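Local coordinates for Poly(A) RNA polymerase GLD2 (Rattus norvegicus, PDB 6LBK), which probably adds AMP units from ATP to the 3' ends of selected cytoplasmic mRNAs and microRNAs as a non-canonical poly(A) polymerase, at residues Q359-K364 with N368-L373; K208-H213 with L355-R360; G183-F188 with E330-T335. The protein carries 1 engineered substitution. One frame throughout, in Å; residues are numbered along the deposited sequence.

Interaction 1. Residues Q359-K364 with N368-L373; sequences QRLKNK and NSVLPL
Ser-369 lies against the last turn of the helix that ends at Asn-363, its CB over the CB of Arg-360 at 4.1 Å and its hydroxyl beside Lys-364. The chain has left the helix at Lys-364 and doubled back, so that Ser-369 and Val-370 come back against the helix end before the chain moves off. Two hydrogen bonds fasten Ser-369, one through its hydroxyl and one through its carbonyl. Its OG donates to Lys-364 O at 3.1 Å, the donor lying 26° from the carbonyl plane; a second, weak bond links OG to Asp-366 O within the turn. Because OG stands beside the backbone N and anti to the carbonyl carbon (chi1 -62°), it faces this helix end, where carbonyl groups lack the next turn's amides. A serine, small and able to donate, suits the place. In the other direction Arg-360 NH1 gives a bond of 2.9 Å to Ser-369 O, arriving in the carbonyl plane on a lone pair. The arginine chain runs past Ser-369 O, Arg-360 CD lying 3.3 Å from it, and the bend at chi3 (130°) then turns the guanidinium back so that NH1 reaches it, the oxygen sitting at the guanidinium edge, somewhat tilted from its plane. On the inner side the contact turns apolar: Leu-361 CB meets Val-370 CG1 at 3.9 Å, the two side chains crossing at about a right angle. The polar side chains thus lie toward the surface and the branched aliphatic ones inside. Leu-361 continues inward onto Leu-287, Leu-288 and Leu-291 of helix 283-297 and onto Leu-52 of helix 51-63. Val-370 rests on Trp-210 of helix 200-213, its carbonyl accepting a bond from His-214, so the C-terminal tail is packed among helices 51-63, 200-213 and 344-363.

Interaction 2. Residues K208-H213 with L355-R360; sequences KKWASH and LKSWQR
Trp-210 and Ser-357 meet through a single polar contact between two helices. The indole NE1 donates to Ser-357 OG at 3.0 Å, with an N-H...O angle of 147°. The hydroxyl oxygen lies almost exactly in the ring plane, 4° out of it, so the serine comes at the indole edge and touches neither face. Trp-210 reaches across because its CG stands opposite the backbone N (chi1 168°), and the long flat side chain spans backbones whose nearest CA atoms, those of Trp-210 and Ser-357, are 9.3 Å apart. Ser-357 OG is also bonded to Gln-353 O one turn earlier in its own helix, so the buried hydroxyl both accepts a bond, from the indole, and gives one, to Gln-353 O. This is helix-to-helix packing within the mainly helical part of the nucleotidyltransferase chain, joining helix 200-213, next in the chain after helix 182-194, to the C-terminal helix 344-363. The van der Waals part is slight: Ser-357 CB approaches Trp-210 CZ2 at 3.8 Å, and a small residue here lets the indole edge come this close. The indole also packs on Phe-354, edge-to-face, on the ring of His-214 and on Leu-291 of helix 283-297.

Interaction 3. Residues G183-F188 with E330-T335; sequences GIRNTF and EPFDGT
The Phe-332 ring carries Arg-185 CB over one face, 3.8 Å from its centroid and 17° off the ring normal, a CH-pi contact, while its edge meets Asn-186, Phe-332 CE2 lying 3.3 Å from Asn-186 CA. The aromatic therefore packs against the flank of helix 182-194 at Arg-185 and Asn-186. This contact joins the two lobes of the polymerase: the helix belongs to the central palm domain of the nucleotidyltransferase fold, and residues 330-335 to the PAP-associated region. The Asn-186 side chain is about 9 Å from that of Asp-111, a magnesium ligand by similarity, so the interface lies near the probable active site. Arg-185 lends its aliphatic base to the ring and sends its guanidinium away to Val-260 O. Beside the ring, Asn-186 ND2 donates to Glu-330 OE2 at 2.8 Å, the oxygen close to the amide plane, although amide and carboxylate planes are turned 49° apart. Asn-186 CG sits between its backbone N and carbonyl carbon (chi1 57°), which swings the amide toward the loop. Glu-330 suits its buried place because both carboxylate oxygens are used: OE2 also bonds Tyr-227 OH of helix 226-239, and OE1 ties its own loop together, accepting from Asp-333 N at 3.0 Å and, from above the carboxylate plane, from Phe-332 N at 2.7 Å.

Overall arrangement
Following the chain from the N terminus, helix 182-194 of the palm supplies one half of interaction 3, and helix 200-213 follows with one half of interaction 2. Each contact closes about 140 residues later: interaction 3 at the loop after strand 328-329, then interaction 2 on helix 344-363. Their segments alternate, so these two long closures cross, joining the palm and the following helix to the C-terminal part of the chain. Interaction 1 is a short closure, opening on that same helix and ending in the tail just beyond. It touches interaction 2, their centres about 8 Å apart, whereas interaction 3 lies across the chain's centre, about 33 Å from interaction 1 between centres.

Interaction 1. Residues Q359-K364 with N368-L373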
loop_
_atom_site.group_PDB
_atom_site.type_symbol
_atom_site.label_atom_id
_atom_site.label_comp_id
_atom_site.label_asym_id
_atom_site.label_seq_id
_atom_site.Cartn_x
_atom_site.Cartn_y
_atom_site.Cartn_z
ATOM N N GLN A 359 5.742 -22.170 -8.076
ATOM C CA GLN A 359 5.755 -23.581 -8.478
ATOM C C GLN A 359 4.369 -24.228 -8.369
ATOM O O GLN A 359 3.864 -24.822 -9.343
ATOM C CB GLN A 359 6.784 -24.374 -7.650
ATOM C CG GLN A 359 8.149 -24.498 -8.295
ATOM C CD GLN A 359 9.053 -25.502 -7.578
ATOM O OE1 GLN A 359 9.506 -25.268 -6.456
ATOM N NE2 GLN A 359 9.274 -26.646 -8.207
ATOM N N ARG A 360 3.733 -24.109 -7.192
ATOM C CA ARG A 360 2.409 -24.702 -7.004
ATOM C C ARG A 360 1.407 -24.116 -7.985
ATOM O O ARG A 360 0.554 -24.835 -8.511
ATOM C CB ARG A 360 1.868 -24.512 -5.579
ATOM C CG ARG A 360 2.595 -25.202 -4.434
ATOM C CD ARG A 360 1.970 -24.852 -3.061
ATOM N NE ARG A 360 1.705 -26.073 -2.284
ATOM C CZ ARG A 360 0.502 -26.620 -2.084
ATOM N NH1 ARG A 360 -0.589 -26.046 -2.575
ATOM N NH2 ARG A 360 0.386 -27.736 -1.366
ATOM N N LEU A 361 1.489 -22.807 -8.247
ATOM C CA LEU A 361 0.548 -22.183 -9.174
ATOM C C LEU A 361 0.816 -22.624 -10.611
ATOM O O LEU A 361 -0.125 -22.878 -11.370
ATOM C CB LEU A 361 0.605 -20.655 -9.034
ATOM C CG LEU A 361 -0.689 -19.987 -9.496
ATOM C CD1 LEU A 361 -1.898 -20.540 -8.715
ATOM C CD2 LEU A 361 -0.615 -18.489 -9.370
ATOM N N LYS A 362 2.091 -22.733 -11.002
ATOM C CA LYS A 362 2.405 -23.186 -12.345
ATOM C C LYS A 362 1.772 -24.532 -12.594
ATOM O O LYS A 362 1.117 -24.741 -13.624
ATOM C CB LYS A 362 3.918 -23.277 -12.528
ATOM C CG LYS A 362 4.371 -23.292 -13.987
ATOM C CD LYS A 362 5.795 -23.838 -14.128
ATOM C CE LYS A 362 6.326 -23.716 -15.549
ATOM N NZ LYS A 362 7.619 -24.462 -15.738
ATOM N N ASN A 363 1.900 -25.440 -11.618
ATOM C CA ASN A 363 1.438 -26.813 -11.821
ATOM C C ASN A 363 -0.085 -26.910 -11.777
ATOM O O ASN A 363 -0.708 -27.456 -12.696
ATOM C CB ASN A 363 2.091 -27.712 -10.775
ATOM C CG ASN A 363 3.604 -27.752 -10.924
ATOM O OD1 ASN A 363 4.126 -27.733 -12.045
ATOM N ND2 ASN A 363 4.319 -27.751 -9.797
ATOM N N LYS A 364 -0.704 -26.389 -10.716
ATOM C CA LYS A 364 -2.161 -26.355 -10.566
ATOM C C LYS A 364 -2.644 -24.902 -10.590
ATOM O O LYS A 364 -2.583 -24.206 -9.572
ATOM C CB LYS A 364 -2.590 -27.094 -9.298
ATOM C CG LYS A 364 -2.839 -28.549 -9.574
ATOM C CD LYS A 364 -2.961 -29.459 -8.356
ATOM C CE LYS A 364 -2.828 -30.922 -8.839
ATOM N NZ LYS A 364 -2.395 -31.877 -7.799
ATOM N N ASN A 368 -6.459 -21.697 -5.076
ATOM C CA ASN A 368 -6.351 -22.484 -3.851
ATOM C C ASN A 368 -4.954 -23.069 -3.639
ATOM O O ASN A 368 -4.644 -23.509 -2.526
ATOM C CB ASN A 368 -7.374 -23.621 -3.853
ATOM C CG ASN A 368 -8.649 -23.269 -3.111
ATOM O OD1 ASN A 368 -8.639 -23.101 -1.888
ATOM N ND2 ASN A 368 -9.765 -23.188 -3.841
ATOM N N SER A 369 -4.126 -23.157 -4.690
ATOM C CA SER A 369 -2.784 -23.713 -4.521
ATOM C C SER A 369 -1.862 -22.784 -3.731
ATOM O O SER A 369 -0.917 -23.259 -3.087
ATOM C CB SER A 369 -2.173 -24.025 -5.885
ATOM O OG SER A 369 -2.940 -25.009 -6.559
ATOM N N VAL A 370 -2.111 -21.477 -3.773
ATOM C CA VAL A 370 -1.257 -20.508 -3.099
ATOM C C VAL A 370 -1.991 -19.721 -2.018
ATOM O O VAL A 370 -1.330 -19.108 -1.163
ATOM C CB VAL A 370 -0.609 -19.542 -4.118
ATOM C CG1 VAL A 370 0.177 -20.360 -5.154
ATOM C CG2 VAL A 370 -1.672 -18.654 -4.790
ATOM N N LEU A 371 -3.320 -19.748 -1.999
ATOM C CA LEU A 371 -4.176 -19.009 -1.085
ATOM C C LEU A 371 -5.480 -19.780 -0.905
ATOM O O LEU A 371 -6.279 -19.864 -1.848
ATOM C CB LEU A 371 -4.442 -17.614 -1.659
ATOM C CG LEU A 371 -5.049 -16.402 -0.943
ATOM C CD1 LEU A 371 -5.227 -15.311 -1.976
ATOM C CD2 LEU A 371 -6.387 -16.676 -0.278
ATOM N N PRO A 372 -5.739 -20.352 0.269
ATOM C CA PRO A 372 -7.051 -20.973 0.505
ATOM C C PRO A 372 -8.158 -19.938 0.370
ATOM O O PRO A 372 -8.226 -18.974 1.138
ATOM C CB PRO A 372 -6.936 -21.511 1.938
ATOM C CG PRO A 372 -5.726 -20.828 2.533
ATOM C CD PRO A 372 -4.806 -20.586 1.382
ATOM N N LEU A 373 -9.042 -20.150 -0.615
ATOM C CA LEU A 373 -10.114 -19.190 -0.873
ATOM C C LEU A 373 -11.161 -19.163 0.235
ATOM O O LEU A 373 -11.944 -18.207 0.301
ATOM C CB LEU A 373 -10.793 -19.482 -2.220
ATOM C CG LEU A 373 -10.230 -18.820 -3.479
ATOM C CD1 LEU A 373 -10.345 -17.296 -3.408
ATOM C CD2 LEU A 373 -8.799 -19.238 -3.688
#

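Interaction 2. Residues K208-H213 with L355-R360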
loop_
_atom_site.group_PDB
_atom_site.type_symbol
_atom_site.label_atom_id
_atom_site.label_comp_id
_atom_site.label_asym_id
_atom_site.label_seq_id
_atom_site.Cartn_x
_atom_site.Cartn_y
_atom_site.Cartn_z
ATOM N N LYS A 208 -1.823 -8.986 -2.098
ATOM C CA LYS A 208 -1.823 -8.628 -0.677
ATOM C C LYS A 208 -2.334 -9.786 0.178
ATOM O O LYS A 208 -1.719 -10.143 1.189
ATOM C CB LYS A 208 -2.693 -7.391 -0.439
ATOM C CG LYS A 208 -2.008 -6.045 -0.525
ATOM C CD LYS A 208 -3.045 -4.986 -0.247
ATOM C CE LYS A 208 -2.470 -3.599 -0.194
ATOM N NZ LYS A 208 -3.289 -2.719 0.693
ATOM N N LYS A 209 -3.475 -10.376 -0.200
ATOM C CA LYS A 209 -3.985 -11.511 0.569
ATOM C C LYS A 209 -2.980 -12.653 0.565
ATOM O O LYS A 209 -2.760 -13.304 1.591
ATOM C CB LYS A 209 -5.339 -11.992 0.030
ATOM C CG LYS A 209 -6.500 -10.982 0.167
ATOM C CD LYS A 209 -6.735 -10.615 1.637
ATOM C CE LYS A 209 -7.885 -9.640 1.824
ATOM N NZ LYS A 209 -7.974 -9.149 3.238
ATOM N N TRP A 210 -2.341 -12.888 -0.577
ATOM C CA TRP A 210 -1.359 -13.954 -0.688
ATOM C C TRP A 210 -0.196 -13.727 0.268
ATOM O O TRP A 210 0.146 -14.608 1.070
ATOM C CB TRP A 210 -0.869 -14.042 -2.138
ATOM C CG TRP A 210 0.288 -14.888 -2.254
ATOM C CD1 TRP A 210 0.311 -16.258 -2.297
ATOM C CD2 TRP A 210 1.641 -14.460 -2.312
ATOM N NE1 TRP A 210 1.605 -16.708 -2.398
ATOM C CE2 TRP A 210 2.444 -15.625 -2.409
ATOM C CE3 TRP A 210 2.263 -13.198 -2.308
ATOM C CZ2 TRP A 210 3.828 -15.567 -2.492
ATOM C CZ3 TRP A 210 3.643 -13.141 -2.391
ATOM C CH2 TRP A 210 4.412 -14.325 -2.488
ATOM N N ALA A 211 0.428 -12.544 0.192
ATOM C CA ALA A 211 1.543 -12.240 1.076
ATOM C C ALA A 211 1.131 -12.298 2.546
ATOM O O ALA A 211 1.883 -12.807 3.389
ATOM C CB ALA A 211 2.118 -10.869 0.749
ATOM N N SER A 212 -0.058 -11.791 2.878
ATOM C CA SER A 212 -0.513 -11.855 4.266
ATOM C C SER A 212 -0.737 -13.295 4.705
ATOM O O SER A 212 -0.500 -13.648 5.869
ATOM C CB SER A 212 -1.781 -11.023 4.461
ATOM O OG SER A 212 -2.457 -11.443 5.638
ATOM N N HIS A 213 -1.264 -14.131 3.815
ATOM C CA HIS A 213 -1.532 -15.501 4.217
ATOM C C HIS A 213 -0.240 -16.212 4.561
ATOM O O HIS A 213 -0.203 -16.991 5.519
ATOM C CB HIS A 213 -2.276 -16.256 3.123
ATOM C CG HIS A 213 -2.341 -17.731 3.368
ATOM N ND1 HIS A 213 -3.109 -18.287 4.369
ATOM C CD2 HIS A 213 -1.689 -18.762 2.777
ATOM C CE1 HIS A 213 -2.946 -19.598 4.369
ATOM N NE2 HIS A 213 -2.090 -19.912 3.412
ATOM N N LEU A 355 9.320 -18.474 -4.750
ATOM C CA LEU A 355 9.646 -19.637 -5.566
ATOM C C LEU A 355 8.566 -20.707 -5.453
ATOM O O LEU A 355 8.005 -21.158 -6.464
ATOM C CB LEU A 355 10.996 -20.195 -5.137
ATOM C CG LEU A 355 11.444 -21.250 -6.126
ATOM C CD1 LEU A 355 11.605 -20.630 -7.514
ATOM C CD2 LEU A 355 12.713 -21.845 -5.630
ATOM N N LYS A 356 8.248 -21.100 -4.216
ATOM C CA LYS A 356 7.271 -22.150 -3.955
ATOM C C LYS A 356 5.894 -21.812 -4.524
ATOM O O LYS A 356 5.241 -22.672 -5.135
ATOM C CB LYS A 356 7.178 -22.386 -2.446
ATOM C CG LYS A 356 5.929 -23.140 -2.026
ATOM C CD LYS A 356 5.897 -23.440 -0.536
ATOM C CE LYS A 356 4.457 -23.652 -0.051
ATOM N NZ LYS A 356 3.680 -22.378 0.060
ATOM N N SER A 357 5.407 -20.583 -4.294
ATOM C CA SER A 357 4.082 -20.241 -4.792
ATOM C C SER A 357 4.061 -20.220 -6.312
ATOM O O SER A 357 3.089 -20.694 -6.922
ATOM C CB SER A 357 3.599 -18.904 -4.206
ATOM O OG SER A 357 3.411 -19.022 -2.807
ATOM N N TRP A 358 5.117 -19.699 -6.949
ATOM C CA TRP A 358 5.163 -19.796 -8.400
ATOM C C TRP A 358 5.145 -21.259 -8.854
ATOM O O TRP A 358 4.510 -21.576 -9.867
ATOM C CB TRP A 358 6.381 -19.062 -8.978
ATOM C CG TRP A 358 6.609 -19.444 -10.437
ATOM C CD1 TRP A 358 5.838 -19.085 -11.513
ATOM C CD2 TRP A 358 7.665 -20.255 -10.958
ATOM N NE1 TRP A 358 6.349 -19.627 -12.665
ATOM C CE2 TRP A 358 7.471 -20.351 -12.355
ATOM C CE3 TRP A 358 8.759 -20.909 -10.384
ATOM C CZ2 TRP A 358 8.329 -21.087 -13.186
ATOM C CZ3 TRP A 358 9.613 -21.657 -11.217
ATOM C CH2 TRP A 358 9.386 -21.737 -12.599
ATOM N N GLN A 359 5.742 -22.170 -8.076
ATOM C CA GLN A 359 5.755 -23.581 -8.478
ATOM C C GLN A 359 4.369 -24.228 -8.369
ATOM O O GLN A 359 3.864 -24.822 -9.343
ATOM C CB GLN A 359 6.784 -24.374 -7.650
ATOM C CG GLN A 359 8.149 -24.498 -8.295
ATOM C CD GLN A 359 9.053 -25.502 -7.578
ATOM O OE1 GLN A 359 9.506 -25.268 -6.456
ATOM N NE2 GLN A 359 9.274 -26.646 -8.207
ATOM N N ARG A 360 3.733 -24.109 -7.192
ATOM C CA ARG A 360 2.409 -24.702 -7.004
ATOM C C ARG A 360 1.407 -24.116 -7.985
ATOM O O ARG A 360 0.554 -24.835 -8.511
ATOM C CB ARG A 360 1.868 -24.512 -5.579
ATOM C CG ARG A 360 2.595 -25.202 -4.434
ATOM C CD ARG A 360 1.970 -24.852 -3.061
ATOM N NE ARG A 360 1.705 -26.073 -2.284
ATOM C CZ ARG A 360 0.502 -26.620 -2.084
ATOM N NH1 ARG A 360 -0.589 -26.046 -2.575
ATOM N NH2 ARG A 360 0.386 -27.736 -1.366
#

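Interaction 3. Residues G183-F188 with E330-T335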
loop_
_atom_site.group_PDB
_atom_site.type_symbol
_atom_site.label_atom_id
_atom_site.label_comp_id
_atom_site.label_asym_id
_atom_site.label_seq_id
_atom_site.Cartn_x
_atom_site.Cartn_y
_atom_site.Cartn_z
ATOM N N GLY A 183 2.754 10.518 2.833
ATOM C CA GLY A 183 1.686 9.540 2.709
ATOM C C GLY A 183 0.431 10.098 2.061
ATOM O O GLY A 183 -0.300 9.363 1.394
ATOM N N ILE A 184 0.156 11.403 2.244
ATOM C CA ILE A 184 -0.918 12.030 1.474
ATOM C C ILE A 184 -0.575 12.018 -0.016
ATOM O O ILE A 184 -1.366 11.539 -0.846
ATOM C CB ILE A 184 -1.223 13.451 1.983
ATOM C CG1 ILE A 184 -1.770 13.452 3.423
ATOM C CG2 ILE A 184 -2.194 14.154 1.038
ATOM C CD1 ILE A 184 -1.755 14.799 4.072
ATOM N N ARG A 185 0.646 12.443 -0.371
ATOM C CA ARG A 185 1.007 12.514 -1.790
ATOM C C ARG A 185 0.924 11.146 -2.465
ATOM O O ARG A 185 0.209 10.968 -3.466
ATOM C CB ARG A 185 2.406 13.106 -1.962
ATOM C CG ARG A 185 2.517 14.497 -1.374
ATOM C CD ARG A 185 3.571 15.344 -2.036
ATOM N NE ARG A 185 3.460 16.695 -1.499
ATOM C CZ ARG A 185 2.658 17.630 -1.995
ATOM N NH1 ARG A 185 1.906 17.369 -3.054
ATOM N NH2 ARG A 185 2.600 18.818 -1.429
ATOM N N ASN A 186 1.573 10.140 -1.887
ATOM C CA ASN A 186 1.580 8.880 -2.610
ATOM C C ASN A 186 0.216 8.215 -2.591
ATOM O O ASN A 186 -0.090 7.472 -3.535
ATOM C CB ASN A 186 2.675 7.948 -2.088
ATOM C CG ASN A 186 2.560 7.653 -0.614
ATOM O OD1 ASN A 186 1.463 7.463 -0.082
ATOM N ND2 ASN A 186 3.707 7.592 0.063
ATOM N N THR A 187 -0.652 8.574 -1.614
ATOM C CA THR A 187 -2.017 8.038 -1.644
ATOM C C THR A 187 -2.649 8.284 -3.001
ATOM O O THR A 187 -3.280 7.385 -3.577
ATOM C CB THR A 187 -2.900 8.627 -0.535
ATOM O OG1 THR A 187 -2.537 8.057 0.728
ATOM C CG2 THR A 187 -4.354 8.290 -0.803
ATOM N N PHE A 188 -2.470 9.493 -3.536
ATOM C CA PHE A 188 -3.137 9.845 -4.772
ATOM C C PHE A 188 -2.296 9.528 -5.995
ATOM O O PHE A 188 -2.859 9.398 -7.090
ATOM C CB PHE A 188 -3.576 11.317 -4.710
ATOM C CG PHE A 188 -4.558 11.543 -3.621
ATOM C CD1 PHE A 188 -5.858 11.056 -3.749
ATOM C CD2 PHE A 188 -4.176 12.129 -2.431
ATOM C CE1 PHE A 188 -6.765 11.188 -2.732
ATOM C CE2 PHE A 188 -5.095 12.290 -1.400
ATOM C CZ PHE A 188 -6.389 11.811 -1.549
ATOM N N GLU A 330 11.060 4.858 -2.572
ATOM C CA GLU A 330 9.860 5.667 -2.421
ATOM C C GLU A 330 9.817 6.647 -3.597
ATOM O O GLU A 330 10.859 7.180 -3.984
ATOM C CB GLU A 330 9.872 6.391 -1.066
ATOM C CG GLU A 330 8.528 6.549 -0.343
ATOM C CD GLU A 330 7.568 7.598 -0.947
ATOM O OE1 GLU A 330 8.050 8.605 -1.513
ATOM O OE2 GLU A 330 6.324 7.411 -0.848
ATOM N N PRO A 331 8.662 6.830 -4.251
ATOM C CA PRO A 331 8.635 7.688 -5.455
ATOM C C PRO A 331 8.734 9.190 -5.179
ATOM O O PRO A 331 9.188 9.923 -6.070
ATOM C CB PRO A 331 7.307 7.324 -6.134
ATOM C CG PRO A 331 6.500 6.676 -5.104
ATOM C CD PRO A 331 7.413 6.086 -4.067
ATOM N N PHE A 332 8.365 9.680 -3.991
ATOM C CA PHE A 332 8.450 11.114 -3.728
ATOM C C PHE A 332 9.722 11.493 -2.973
ATOM O O PHE A 332 10.389 12.452 -3.358
ATOM C CB PHE A 332 7.195 11.613 -2.975
ATOM C CG PHE A 332 5.918 11.617 -3.816
ATOM C CD1 PHE A 332 5.724 12.566 -4.815
ATOM C CD2 PHE A 332 4.919 10.687 -3.600
ATOM C CE1 PHE A 332 4.567 12.576 -5.582
ATOM C CE2 PHE A 332 3.765 10.688 -4.374
ATOM C CZ PHE A 332 3.592 11.640 -5.358
ATOM N N ASP A 333 10.096 10.776 -1.916
ATOM C CA ASP A 333 11.416 10.933 -1.309
ATOM C C ASP A 333 12.302 9.724 -1.608
ATOM O O ASP A 333 11.855 8.697 -2.124
ATOM C CB ASP A 333 11.300 11.144 0.199
ATOM C CG ASP A 333 10.580 10.024 0.888
ATOM O OD1 ASP A 333 10.172 9.095 0.186
ATOM O OD2 ASP A 333 10.383 10.068 2.121
ATOM N N GLY A 334 13.584 9.852 -1.296
ATOM C CA GLY A 334 14.512 8.790 -1.642
ATOM C C GLY A 334 14.871 7.877 -0.490
ATOM O O GLY A 334 15.875 8.113 0.191
ATOM N N THR A 335 14.064 6.846 -0.247
ATOM C CA THR A 335 14.263 5.978 0.909
ATOM C C THR A 335 13.746 4.576 0.590
ATOM O O THR A 335 12.908 4.383 -0.296
ATOM C CB THR A 335 13.584 6.550 2.179
ATOM O OG1 THR A 335 12.207 6.851 1.918
ATOM C CG2 THR A 335 14.272 7.810 2.694
#